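Side-chain contacts in uncharacterized conserved (Bdellovibrio bacteriovorus, PDB 7O21), which is probably a peptidoglycan LD-carboxypeptidase of the YkuD family that edits the cell wall and so generates the curvature of this predatory bacterium: residues Tyr42-Asp47 and Arg51-Phe56; Thr67-Asp72 and Lys160-Tyr165; Glu199-Ala204 and Tyr291-Glu296; Lys212-Tyr217 and His234-Lys239. One frame throughout, in Å; residues are numbered along the deposited sequence.

Contact 1 (Tyr42-Asp47 and Arg51-Phe56); sequences YVILVD and RKLSVF
Leu53 and Ile44 meet because each sends a branch out anti to its own backbone N: CG of Leu53 (chi1 -180°) and CG2 of Ile44, whose CG1 is turned beside the N instead (chi1 -66°). The Ile44 methyl CG2 lies 3.6 Å from Leu53 CG and is straddled by both leucine methyls, while Leu53 CD1 also reaches Val46 CG2. Val55 takes the same side of the sheet, its CG1 set against the ring carbon CD1 of Tyr42 at 4.0 Å. On the opposite side, Leu45 and Phe56 are the partners: Leu45 CD2 approaches Phe56 CE1 at 3.8 Å, at a slant to the ring.

The backbone between them is regular antiparallel ladder, with paired bonds at Val43-Phe56, Leu45-Ser54 and Asp47-Lys52. Phe56 N to Val43 O is almost straight (178°, 2.9 Å). The carbonyl O of Leu45 takes Ser54 N at 2.8 Å and also a proton from a water that lies 2.7 Å from Ser54 OG; this hydroxyl is bonded further to Glu68 on the next strand. At the turn, Asp47 OD1 is held by the backbone N of Gln50.

The side chain of Val46 is about 10 Å from that of Cys151, and that of Leu53 about 10 Å from that of His136, both predicted catalytic residues. Asp47 is paired with two successive residues, Arg51 and Lys52, which makes a G1 beta bulge at the turn of this beta hairpin of the L,D-transpeptidase (YkuD) catalytic domain.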
# COMPACT_ATOMS: atom_id res chain seq x y z
N TYR A 42 -3.96 -19.47 9.16
CA TYR A 42 -3.29 -20.26 8.14
C TYR A 42 -2.10 -19.51 7.56
O TYR A 42 -2.13 -18.28 7.42
CB TYR A 42 -4.24 -20.62 7.00
CG TYR A 42 -5.44 -21.40 7.45
CD1 TYR A 42 -5.31 -22.71 7.91
CD2 TYR A 42 -6.69 -20.81 7.49
CE1 TYR A 42 -6.43 -23.43 8.35
CE2 TYR A 42 -7.80 -21.51 7.93
CZ TYR A 42 -7.66 -22.81 8.35
OH TYR A 42 -8.78 -23.50 8.79
N VAL A 43 -1.07 -20.27 7.15
CA VAL A 43 0.09 -19.74 6.45
C VAL A 43 0.32 -20.62 5.24
O VAL A 43 0.30 -21.85 5.36
CB VAL A 43 1.34 -19.77 7.35
CG1 VAL A 43 2.60 -19.54 6.53
CG2 VAL A 43 1.21 -18.74 8.48
N ILE A 44 0.56 -20.02 4.08
CA ILE A 44 0.90 -20.76 2.87
C ILE A 44 2.42 -20.75 2.71
O ILE A 44 3.05 -19.69 2.82
CB ILE A 44 0.21 -20.16 1.64
CG1 ILE A 44 -1.32 -20.34 1.76
CG2 ILE A 44 0.76 -20.81 0.37
CD1 ILE A 44 -2.09 -19.62 0.67
N LEU A 45 3.01 -21.93 2.46
CA LEU A 45 4.45 -22.07 2.31
C LEU A 45 4.74 -22.64 0.93
O LEU A 45 4.22 -23.71 0.58
CB LEU A 45 5.02 -23.01 3.38
CG LEU A 45 6.48 -23.40 3.19
CD1 LEU A 45 7.37 -22.19 3.38
CD2 LEU A 45 6.85 -24.51 4.17
N VAL A 46 5.54 -21.93 0.14
CA VAL A 46 5.90 -22.36 -1.21
C VAL A 46 7.36 -22.78 -1.21
O VAL A 46 8.25 -21.99 -0.86
CB VAL A 46 5.65 -21.25 -2.25
CG1 VAL A 46 6.02 -21.75 -3.66
CG2 VAL A 46 4.22 -20.76 -2.19
N ASP A 47 7.62 -24.01 -1.63
CA ASP A 47 8.96 -24.61 -1.66
C ASP A 47 9.31 -24.74 -3.14
O ASP A 47 8.84 -25.66 -3.82
CB ASP A 47 8.88 -25.97 -0.96
CG ASP A 47 10.18 -26.73 -0.99
OD1 ASP A 47 11.08 -26.43 -1.80
OD2 ASP A 47 10.29 -27.67 -0.17
N ARG A 51 8.81 -27.93 -5.67
CA ARG A 51 7.59 -27.65 -6.44
C ARG A 51 6.34 -28.01 -5.64
O ARG A 51 5.44 -28.72 -6.12
CB ARG A 51 7.63 -28.35 -7.82
CG ARG A 51 8.71 -27.81 -8.74
CD ARG A 51 8.87 -28.69 -9.98
NE ARG A 51 9.20 -30.06 -9.61
CZ ARG A 51 10.38 -30.63 -9.82
NH1 ARG A 51 11.37 -29.94 -10.38
NH2 ARG A 51 10.59 -31.89 -9.45
N LYS A 52 6.26 -27.49 -4.42
CA LYS A 52 5.15 -27.82 -3.53
C LYS A 52 4.67 -26.57 -2.81
O LYS A 52 5.47 -25.72 -2.41
CB LYS A 52 5.54 -28.85 -2.47
CG LYS A 52 5.99 -30.19 -3.03
CD LYS A 52 4.82 -31.00 -3.56
CE LYS A 52 5.23 -32.45 -3.77
NZ LYS A 52 4.88 -32.92 -5.14
N LEU A 53 3.36 -26.49 -2.61
CA LEU A 53 2.74 -25.46 -1.79
C LEU A 53 1.99 -26.15 -0.66
O LEU A 53 1.16 -27.04 -0.92
CB LEU A 53 1.78 -24.63 -2.64
CG LEU A 53 1.02 -23.49 -1.97
CD1 LEU A 53 0.61 -22.48 -3.04
CD2 LEU A 53 -0.22 -24.01 -1.23
N SER A 54 2.26 -25.75 0.57
CA SER A 54 1.65 -26.36 1.75
C SER A 54 0.86 -25.31 2.52
O SER A 54 1.15 -24.11 2.46
CB SER A 54 2.69 -26.94 2.69
OG SER A 54 3.61 -27.79 2.02
N VAL A 55 -0.17 -25.77 3.22
CA VAL A 55 -0.93 -24.93 4.13
C VAL A 55 -0.64 -25.39 5.56
O VAL A 55 -0.77 -26.57 5.87
CB VAL A 55 -2.44 -24.99 3.84
CG1 VAL A 55 -3.18 -24.03 4.76
CG2 VAL A 55 -2.70 -24.65 2.39
N PHE A 56 -0.23 -24.46 6.41
CA PHE A 56 -0.04 -24.73 7.82
C PHE A 56 -1.08 -23.97 8.63
O PHE A 56 -1.54 -22.89 8.24
CB PHE A 56 1.37 -24.29 8.27
CG PHE A 56 2.45 -25.23 7.82
CD1 PHE A 56 2.96 -25.14 6.54
CD2 PHE A 56 2.92 -26.22 8.67
CE1 PHE A 56 3.94 -26.01 6.11
CE2 PHE A 56 3.90 -27.11 8.23
CZ PHE A 56 4.41 -26.99 6.95
O HOH W 1 5.63 -26.58 0.68

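Contact 2 (Thr67-Asp72 and Lys160-Tyr165); sequences TEYPAD and KKLADY
Tyr69 reaches from its strand to the helix 156-163 and meets Lys161 and Leu162 there. The bond from CA to CB is directed at the helix; the side chain then turns beside its own backbone N (chi1 -55°), and this brings the ring up to both helix residues. Ring carbons CD2 and CE2 lie against the methyl CD2 of Leu162, at 4.1 Å and 4.0 Å, the two side chains running antiparallel alongside each other. The rest of the ring belongs to Lys161: CE1 comes to 3.8 Å from Lys161 CD, and CZ is about as near to the same methylene. At the tip, Tyr69 OH is 3.3 Å from Lys161 CD.

The lysine passes the phenol at a slant with its chain extended beyond CG, which carries NZ past the ring to a water that it donates to at 3.0 Å. This water sits at the edge of the ring, in its plane, and is hydrogen-bonded to Tyr69 OH at 2.9 Å, so the phenol and the ammonium are linked through one molecule in a contact that lies near the surface. Two residues earlier on the strand, the methyl CG2 of Thr67 lies 4.4 Å from CE2 of Tyr165, a looser touch. Tyr165 in turn meets Tyr42 edge-to-face, and Leu162 continues inward onto Leu53 and Val55.

The arrangement is helix-on-sheet packing within the YkuD catalytic domain: helix 156-163, which follows the predicted nucleophile Cys151 in the chain, lies against strands 52-59 and 62-73.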
# COMPACT_ATOMS: atom_id res chain seq x y z
N THR A 67 -2.48 -29.47 4.47
CA THR A 67 -2.59 -29.95 3.09
C THR A 67 -1.37 -29.51 2.30
O THR A 67 -0.55 -28.70 2.77
CB THR A 67 -3.89 -29.48 2.45
OG1 THR A 67 -4.14 -30.25 1.26
CG2 THR A 67 -3.81 -28.00 2.10
N GLU A 68 -1.24 -30.06 1.09
CA GLU A 68 -0.08 -29.82 0.24
C GLU A 68 -0.46 -30.14 -1.20
O GLU A 68 -1.17 -31.12 -1.46
CB GLU A 68 1.08 -30.72 0.67
CG GLU A 68 2.37 -30.49 -0.08
CD GLU A 68 3.55 -31.14 0.61
OE1 GLU A 68 3.81 -30.83 1.79
OE2 GLU A 68 4.22 -31.98 -0.03
N TYR A 69 0.01 -29.32 -2.13
CA TYR A 69 -0.31 -29.47 -3.54
C TYR A 69 0.92 -29.16 -4.38
O TYR A 69 1.82 -28.46 -3.92
CB TYR A 69 -1.42 -28.49 -3.94
CG TYR A 69 -2.66 -28.59 -3.08
CD1 TYR A 69 -3.51 -29.67 -3.20
CD2 TYR A 69 -2.99 -27.60 -2.17
CE1 TYR A 69 -4.65 -29.78 -2.44
CE2 TYR A 69 -4.14 -27.70 -1.39
CZ TYR A 69 -4.96 -28.79 -1.54
OH TYR A 69 -6.10 -28.93 -0.78
N PRO A 70 0.96 -29.65 -5.62
CA PRO A 70 2.01 -29.19 -6.53
C PRO A 70 1.89 -27.70 -6.83
O PRO A 70 0.80 -27.13 -6.85
CB PRO A 70 1.76 -30.02 -7.80
CG PRO A 70 0.85 -31.16 -7.36
CD PRO A 70 0.03 -30.61 -6.25
N ALA A 71 3.04 -27.08 -7.06
CA ALA A 71 3.10 -25.68 -7.44
C ALA A 71 4.42 -25.44 -8.15
O ALA A 71 5.37 -26.22 -8.02
CB ALA A 71 3.04 -24.79 -6.20
N ASP A 72 4.48 -24.37 -8.93
CA ASP A 72 5.73 -24.00 -9.58
C ASP A 72 5.78 -22.48 -9.69
O ASP A 72 4.83 -21.78 -9.33
CB ASP A 72 5.87 -24.67 -10.95
CG ASP A 72 7.32 -25.07 -11.28
OD1 ASP A 72 8.27 -24.42 -10.78
OD2 ASP A 72 7.49 -26.03 -12.06
N LYS A 160 -8.84 -23.01 -6.19
CA LYS A 160 -10.16 -22.95 -5.58
C LYS A 160 -10.16 -23.53 -4.17
O LYS A 160 -10.87 -23.02 -3.29
CB LYS A 160 -11.18 -23.65 -6.47
CG LYS A 160 -11.36 -22.99 -7.82
CD LYS A 160 -12.24 -23.80 -8.76
CE LYS A 160 -12.25 -23.15 -10.14
NZ LYS A 160 -12.91 -24.01 -11.17
N LYS A 161 -9.39 -24.59 -3.92
CA LYS A 161 -9.25 -25.08 -2.56
C LYS A 161 -8.54 -24.07 -1.67
O LYS A 161 -8.94 -23.84 -0.52
CB LYS A 161 -8.47 -26.40 -2.56
CG LYS A 161 -9.15 -27.56 -3.27
CD LYS A 161 -8.22 -28.78 -3.35
CE LYS A 161 -8.88 -29.95 -4.05
NZ LYS A 161 -7.90 -31.05 -4.31
N LEU A 162 -7.47 -23.44 -2.18
CA LEU A 162 -6.71 -22.52 -1.34
C LEU A 162 -7.54 -21.30 -0.95
O LEU A 162 -7.31 -20.71 0.11
CB LEU A 162 -5.45 -22.08 -2.07
CG LEU A 162 -4.42 -23.18 -2.31
CD1 LEU A 162 -3.25 -22.63 -3.13
CD2 LEU A 162 -3.92 -23.74 -0.98
N ALA A 163 -8.49 -20.91 -1.80
CA ALA A 163 -9.30 -19.74 -1.50
C ALA A 163 -9.99 -19.88 -0.15
O ALA A 163 -10.22 -18.88 0.54
CB ALA A 163 -10.32 -19.50 -2.62
N ASP A 164 -10.31 -21.11 0.26
CA ASP A 164 -10.96 -21.35 1.54
C ASP A 164 -10.06 -21.02 2.73
O ASP A 164 -10.57 -20.81 3.83
CB ASP A 164 -11.43 -22.80 1.64
CG ASP A 164 -12.56 -23.11 0.67
OD1 ASP A 164 -13.27 -22.17 0.25
OD2 ASP A 164 -12.74 -24.30 0.33
N TYR A 165 -8.75 -20.97 2.53
CA TYR A 165 -7.83 -20.72 3.63
C TYR A 165 -7.30 -19.29 3.65
O TYR A 165 -6.56 -18.94 4.58
CB TYR A 165 -6.63 -21.67 3.56
CG TYR A 165 -6.96 -23.14 3.63
CD1 TYR A 165 -7.30 -23.73 4.84
CD2 TYR A 165 -6.92 -23.93 2.49
CE1 TYR A 165 -7.59 -25.09 4.91
CE2 TYR A 165 -7.21 -25.28 2.55
CZ TYR A 165 -7.55 -25.85 3.76
OH TYR A 165 -7.82 -27.20 3.81
O HOH W 2 -7.46 -31.38 -1.36

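Contact 3 (Glu199-Ala204 and Tyr291-Glu296); sequences ESWRQA and YKIIRE
Trp201 points from the long helix 184-206 into the concave side of the antiparallel sheet of the NTF2-like domain, where it meets Ile293 and Glu296 on strand 290-300. Its CG is carried anti to the backbone N (chi1 166°), and the indole is turned so that the pyrrole side looks to Ile293 and the benzo side to Glu296. Ile293 holds CG1 beside its own N and then runs out extended; its terminal methyl CD1 comes obliquely to the ring, 3.6 Å from NE1 and 3.8 Å from CD1 of Trp201, the two side chains crossing at about a right angle.

Glu296 arrives from the opposite direction. Fully extended, with CG anti to the backbone N (chi1 -178°), it delivers its carboxylate to the indole rim, the two planes 70° apart.

The buried polar atoms have partners close by: Tyr217 OH bonds both Trp201 NE1 and Glu296 OE1, and Lys280 makes a salt bridge to Glu296 OE2. Within the helix, Arg202 grips Glu199 side-on, NE to OE1 at 2.9 Å and NH2 to OE2 at 2.8 Å. Across the contact, the closest approach of Glu296 to the indole is made by OE2, which lies in the ring plane at its edge, 3.5 Å from Trp201 CZ2.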
# COMPACT_ATOMS: atom_id res chain seq x y z
N GLU A 199 10.97 -11.50 23.72
CA GLU A 199 10.64 -11.16 25.10
C GLU A 199 11.70 -10.25 25.71
O GLU A 199 11.37 -9.35 26.50
CB GLU A 199 10.46 -12.43 25.94
CG GLU A 199 10.42 -12.20 27.44
CD GLU A 199 9.18 -11.45 27.89
OE1 GLU A 199 8.24 -11.27 27.09
OE2 GLU A 199 9.16 -11.03 29.07
N SER A 200 12.96 -10.46 25.35
CA SER A 200 14.03 -9.58 25.82
C SER A 200 13.81 -8.15 25.34
O SER A 200 14.01 -7.19 26.10
CB SER A 200 15.38 -10.13 25.36
OG SER A 200 16.46 -9.42 25.96
N TRP A 201 13.43 -7.99 24.06
CA TRP A 201 13.10 -6.68 23.52
C TRP A 201 11.91 -6.09 24.25
O TRP A 201 11.95 -4.94 24.71
CB TRP A 201 12.84 -6.81 22.02
CG TRP A 201 12.17 -5.63 21.38
CD1 TRP A 201 12.76 -4.48 20.97
CD2 TRP A 201 10.78 -5.52 21.02
NE1 TRP A 201 11.82 -3.63 20.41
CE2 TRP A 201 10.60 -4.26 20.41
CE3 TRP A 201 9.68 -6.37 21.15
CZ2 TRP A 201 9.36 -3.82 19.96
CZ3 TRP A 201 8.44 -5.93 20.70
CH2 TRP A 201 8.29 -4.67 20.11
N ARG A 202 10.84 -6.88 24.41
CA ARG A 202 9.65 -6.38 25.10
C ARG A 202 9.98 -5.92 26.51
O ARG A 202 9.54 -4.85 26.95
CB ARG A 202 8.55 -7.45 25.14
CG ARG A 202 7.20 -6.93 25.64
CD ARG A 202 6.32 -8.02 26.19
NE ARG A 202 6.93 -8.68 27.34
CZ ARG A 202 6.92 -8.19 28.57
NH1 ARG A 202 6.31 -7.04 28.82
NH2 ARG A 202 7.50 -8.85 29.56
N GLN A 203 10.75 -6.73 27.25
CA GLN A 203 11.10 -6.37 28.62
C GLN A 203 11.94 -5.11 28.67
O GLN A 203 11.73 -4.25 29.54
CB GLN A 203 11.84 -7.53 29.30
CG GLN A 203 10.94 -8.66 29.79
CD GLN A 203 11.73 -9.82 30.39
OE1 GLN A 203 12.94 -9.72 30.60
NE2 GLN A 203 11.05 -10.92 30.67
N ALA A 204 12.90 -4.96 27.74
CA ALA A 204 13.74 -3.77 27.74
C ALA A 204 12.92 -2.52 27.47
O ALA A 204 13.09 -1.48 28.13
CB ALA A 204 14.87 -3.90 26.71
N TYR A 291 20.01 -10.41 16.09
CA TYR A 291 19.23 -9.68 15.10
C TYR A 291 19.15 -8.22 15.49
O TYR A 291 19.16 -7.88 16.68
CB TYR A 291 17.79 -10.25 14.99
CG TYR A 291 17.79 -11.60 14.33
CD1 TYR A 291 17.95 -12.75 15.09
CD2 TYR A 291 17.67 -11.72 12.95
CE1 TYR A 291 17.97 -13.99 14.50
CE2 TYR A 291 17.70 -12.96 12.35
CZ TYR A 291 17.86 -14.08 13.13
OH TYR A 291 17.89 -15.32 12.53
N LYS A 292 19.07 -7.35 14.49
CA LYS A 292 18.83 -5.93 14.71
C LYS A 292 17.64 -5.45 13.90
O LYS A 292 17.53 -5.75 12.70
CB LYS A 292 20.07 -5.07 14.41
CG LYS A 292 21.23 -5.42 15.34
CD LYS A 292 22.08 -4.21 15.67
CE LYS A 292 23.14 -4.58 16.69
NZ LYS A 292 23.01 -3.77 17.93
N ILE A 293 16.75 -4.71 14.57
CA ILE A 293 15.53 -4.19 13.95
C ILE A 293 15.87 -3.08 12.97
O ILE A 293 16.57 -2.11 13.31
CB ILE A 293 14.57 -3.71 15.05
CG1 ILE A 293 14.15 -4.87 15.96
CG2 ILE A 293 13.37 -3.04 14.44
CD1 ILE A 293 13.41 -4.41 17.22
N ILE A 294 15.40 -3.22 11.73
CA ILE A 294 15.58 -2.22 10.68
C ILE A 294 14.32 -1.41 10.43
O ILE A 294 14.40 -0.30 9.91
CB ILE A 294 16.10 -2.86 9.38
CG1 ILE A 294 15.14 -3.95 8.88
CG2 ILE A 294 17.49 -3.42 9.60
CD1 ILE A 294 15.30 -4.21 7.39
N ARG A 295 13.15 -1.96 10.74
CA ARG A 295 11.90 -1.25 10.53
C ARG A 295 10.91 -1.73 11.58
O ARG A 295 10.95 -2.89 11.99
CB ARG A 295 11.29 -1.54 9.15
CG ARG A 295 12.20 -1.38 7.93
CD ARG A 295 12.37 0.09 7.53
NE ARG A 295 13.16 0.26 6.31
CZ ARG A 295 14.47 0.48 6.27
NH1 ARG A 295 15.08 0.62 5.10
NH2 ARG A 295 15.19 0.53 7.39
N GLU A 296 10.05 -0.84 12.05
CA GLU A 296 9.03 -1.19 13.04
C GLU A 296 7.77 -0.41 12.71
O GLU A 296 7.81 0.82 12.65
CB GLU A 296 9.53 -0.86 14.45
CG GLU A 296 8.57 -1.25 15.57
CD GLU A 296 9.19 -1.17 16.95
OE1 GLU A 296 10.43 -1.16 17.03
OE2 GLU A 296 8.45 -1.12 17.96

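Contact 4 (Lys212-Tyr217 and His234-Lys239); sequences KYQTFY and HKKNLK. With EDO (1,2-ethanediol), chain M.
A type I turn runs from Gln214 to Tyr217 in the segment that lies beside helix 228-241, the nearest CA atoms being those of Tyr213 and Lys235, 9.8 Å apart. Tyr213, with CG anti to its backbone N (chi1 175°), directs its phenol at Lys235, whose chain crosses it at about a right angle: CE lies 3.2 Å from Tyr213 OH, and CG is 4.0 Å from ring carbon CE2. Tyr213 OH is hydrogen-bonded to Trp231, and the same indole receives Lys235 in a cation-pi contact. Tyr217 lays CE1 over one face of the Tyr213 ring, off-centre.

Helices 210-214 and 228-241 both belong to the NTF2-like domain, far from the predicted catalytic residues. Bends at chi2 and chi4 swing the Lys235 ammonium to an ethanediol, probably from the crystallisation liquor, whose O2 it bonds at 3.0 Å; Leu238 CD1 touches that oxygen at 3.5 Å. Farther out, the extended chains of Gln214 and Lys236 bring NE2 and NZ to 3.8 Å. Lys236 NZ donates to a water there, whose link to Gln214 NE2 is weak and doubtful. His234 NE2 is hydrogen-bonded to the backbone O of Pro102 of the second subunit.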
# COMPACT_ATOMS: atom_id res chain seq x y z
N LYS A 212 19.67 -0.95 27.10
CA LYS A 212 19.36 -2.29 26.61
C LYS A 212 18.49 -2.23 25.35
O LYS A 212 18.77 -2.90 24.36
CB LYS A 212 18.69 -3.12 27.71
CG LYS A 212 18.43 -4.57 27.31
CD LYS A 212 19.70 -5.31 27.00
CE LYS A 212 19.43 -6.78 26.64
NZ LYS A 212 18.80 -7.55 27.75
N TYR A 213 17.44 -1.41 25.39
CA TYR A 213 16.52 -1.33 24.26
C TYR A 213 17.25 -0.95 22.97
O TYR A 213 16.98 -1.53 21.91
CB TYR A 213 15.44 -0.30 24.61
CG TYR A 213 14.44 0.04 23.54
CD1 TYR A 213 13.31 -0.75 23.33
CD2 TYR A 213 14.57 1.20 22.79
CE1 TYR A 213 12.36 -0.40 22.38
CE2 TYR A 213 13.64 1.56 21.85
CZ TYR A 213 12.54 0.75 21.65
OH TYR A 213 11.60 1.12 20.72
N GLN A 214 18.19 -0.00 23.05
CA GLN A 214 18.91 0.45 21.87
C GLN A 214 19.66 -0.69 21.18
O GLN A 214 19.82 -0.65 19.95
CB GLN A 214 19.91 1.55 22.23
CG GLN A 214 19.31 2.92 22.42
CD GLN A 214 20.37 3.97 22.71
OE1 GLN A 214 21.50 3.64 23.06
NE2 GLN A 214 20.02 5.24 22.54
N THR A 215 20.13 -1.68 21.94
CA THR A 215 20.92 -2.75 21.34
C THR A 215 20.13 -3.56 20.33
O THR A 215 20.72 -4.30 19.54
CB THR A 215 21.51 -3.70 22.39
OG1 THR A 215 20.47 -4.41 23.07
CG2 THR A 215 22.41 -2.97 23.39
N PHE A 216 18.80 -3.45 20.35
CA PHE A 216 17.97 -4.23 19.43
C PHE A 216 17.80 -3.57 18.07
O PHE A 216 17.20 -4.20 17.19
CB PHE A 216 16.59 -4.46 20.05
CG PHE A 216 16.60 -5.41 21.21
CD1 PHE A 216 16.49 -6.77 21.01
CD2 PHE A 216 16.73 -4.93 22.51
CE1 PHE A 216 16.50 -7.65 22.08
CE2 PHE A 216 16.73 -5.81 23.58
CZ PHE A 216 16.63 -7.16 23.37
N TYR A 217 18.31 -2.36 17.87
CA TYR A 217 18.01 -1.55 16.69
C TYR A 217 19.25 -1.32 15.84
O TYR A 217 20.33 -1.03 16.36
CB TYR A 217 17.38 -0.20 17.09
CG TYR A 217 15.98 -0.41 17.60
CD1 TYR A 217 15.76 -0.83 18.90
CD2 TYR A 217 14.89 -0.26 16.77
CE1 TYR A 217 14.49 -1.06 19.38
CE2 TYR A 217 13.61 -0.50 17.23
CZ TYR A 217 13.41 -0.88 18.53
OH TYR A 217 12.14 -1.15 18.99
N HIS A 234 12.67 10.19 20.99
CA HIS A 234 11.28 10.15 21.38
C HIS A 234 11.06 9.18 22.53
O HIS A 234 10.36 9.50 23.50
CB HIS A 234 10.45 9.78 20.14
CG HIS A 234 8.99 9.70 20.38
ND1 HIS A 234 8.26 10.71 20.97
CD2 HIS A 234 8.10 8.73 20.06
CE1 HIS A 234 6.99 10.36 21.02
NE2 HIS A 234 6.86 9.16 20.47
N LYS A 235 11.69 8.01 22.47
CA LYS A 235 11.56 7.05 23.57
C LYS A 235 12.12 7.62 24.86
O LYS A 235 11.54 7.41 25.94
CB LYS A 235 12.26 5.75 23.21
CG LYS A 235 11.58 5.02 22.06
CD LYS A 235 10.22 4.48 22.50
CE LYS A 235 9.65 3.52 21.48
NZ LYS A 235 8.76 4.20 20.51
N LYS A 236 13.23 8.34 24.79
CA LYS A 236 13.79 8.95 25.99
C LYS A 236 12.88 10.05 26.53
O LYS A 236 12.71 10.18 27.75
CB LYS A 236 15.19 9.50 25.70
CG LYS A 236 16.25 8.44 25.43
CD LYS A 236 17.53 9.09 24.92
CE LYS A 236 18.68 8.10 24.86
NZ LYS A 236 19.85 8.67 24.11
N ASN A 237 12.28 10.84 25.64
CA ASN A 237 11.37 11.89 26.08
C ASN A 237 10.14 11.31 26.76
O ASN A 237 9.67 11.83 27.78
CB ASN A 237 10.97 12.79 24.91
CG ASN A 237 10.12 13.97 25.36
OD1 ASN A 237 10.46 14.65 26.33
ND2 ASN A 237 9.02 14.22 24.66
N LEU A 238 9.57 10.24 26.18
CA LEU A 238 8.43 9.59 26.82
C LEU A 238 8.80 9.07 28.20
O LEU A 238 8.04 9.24 29.16
CB LEU A 238 7.92 8.45 25.94
CG LEU A 238 7.26 8.83 24.62
CD1 LEU A 238 7.04 7.59 23.77
CD2 LEU A 238 5.96 9.54 24.93
N LYS A 239 9.96 8.44 28.30
CA LYS A 239 10.43 7.94 29.59
C LYS A 239 10.51 9.06 30.62
O LYS A 239 10.17 8.85 31.80
CB LYS A 239 11.80 7.27 29.43
CG LYS A 239 12.42 6.84 30.75
CD LYS A 239 13.79 6.22 30.55
CE LYS A 239 14.34 5.69 31.87
NZ LYS A 239 15.69 5.08 31.72
C1 EDO M . 4.82 5.35 21.51
O1 EDO M . 5.37 4.85 20.29
C2 EDO M . 5.21 4.41 22.63
O2 EDO M . 6.64 4.27 22.60
O HOH W 3 20.91 7.24 21.41

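In the fold
The four contacts fall into two pairs, one in each domain. Contacts 1 and 2 follow in series along the chain, and both precede contacts 3 and 4. They share the mixed sheet of the catalytic domain; their centres are 8 Å apart, and backbone hydrogen bonds between the neighbouring strands 52-59 and 62-73 join them. Contacts 3 and 4, centres 10 Å apart, lie in the NTF2-like domain on the opposite side of the chain's centre. Segments 212-217 and 234-239 both fall between the two halves of contact 3, and Tyr217 and Phe216 bridge the pair. Contacts in different domains have centres 28 to 43 Å apart and do not touch one another, so each pair belongs to its own domain.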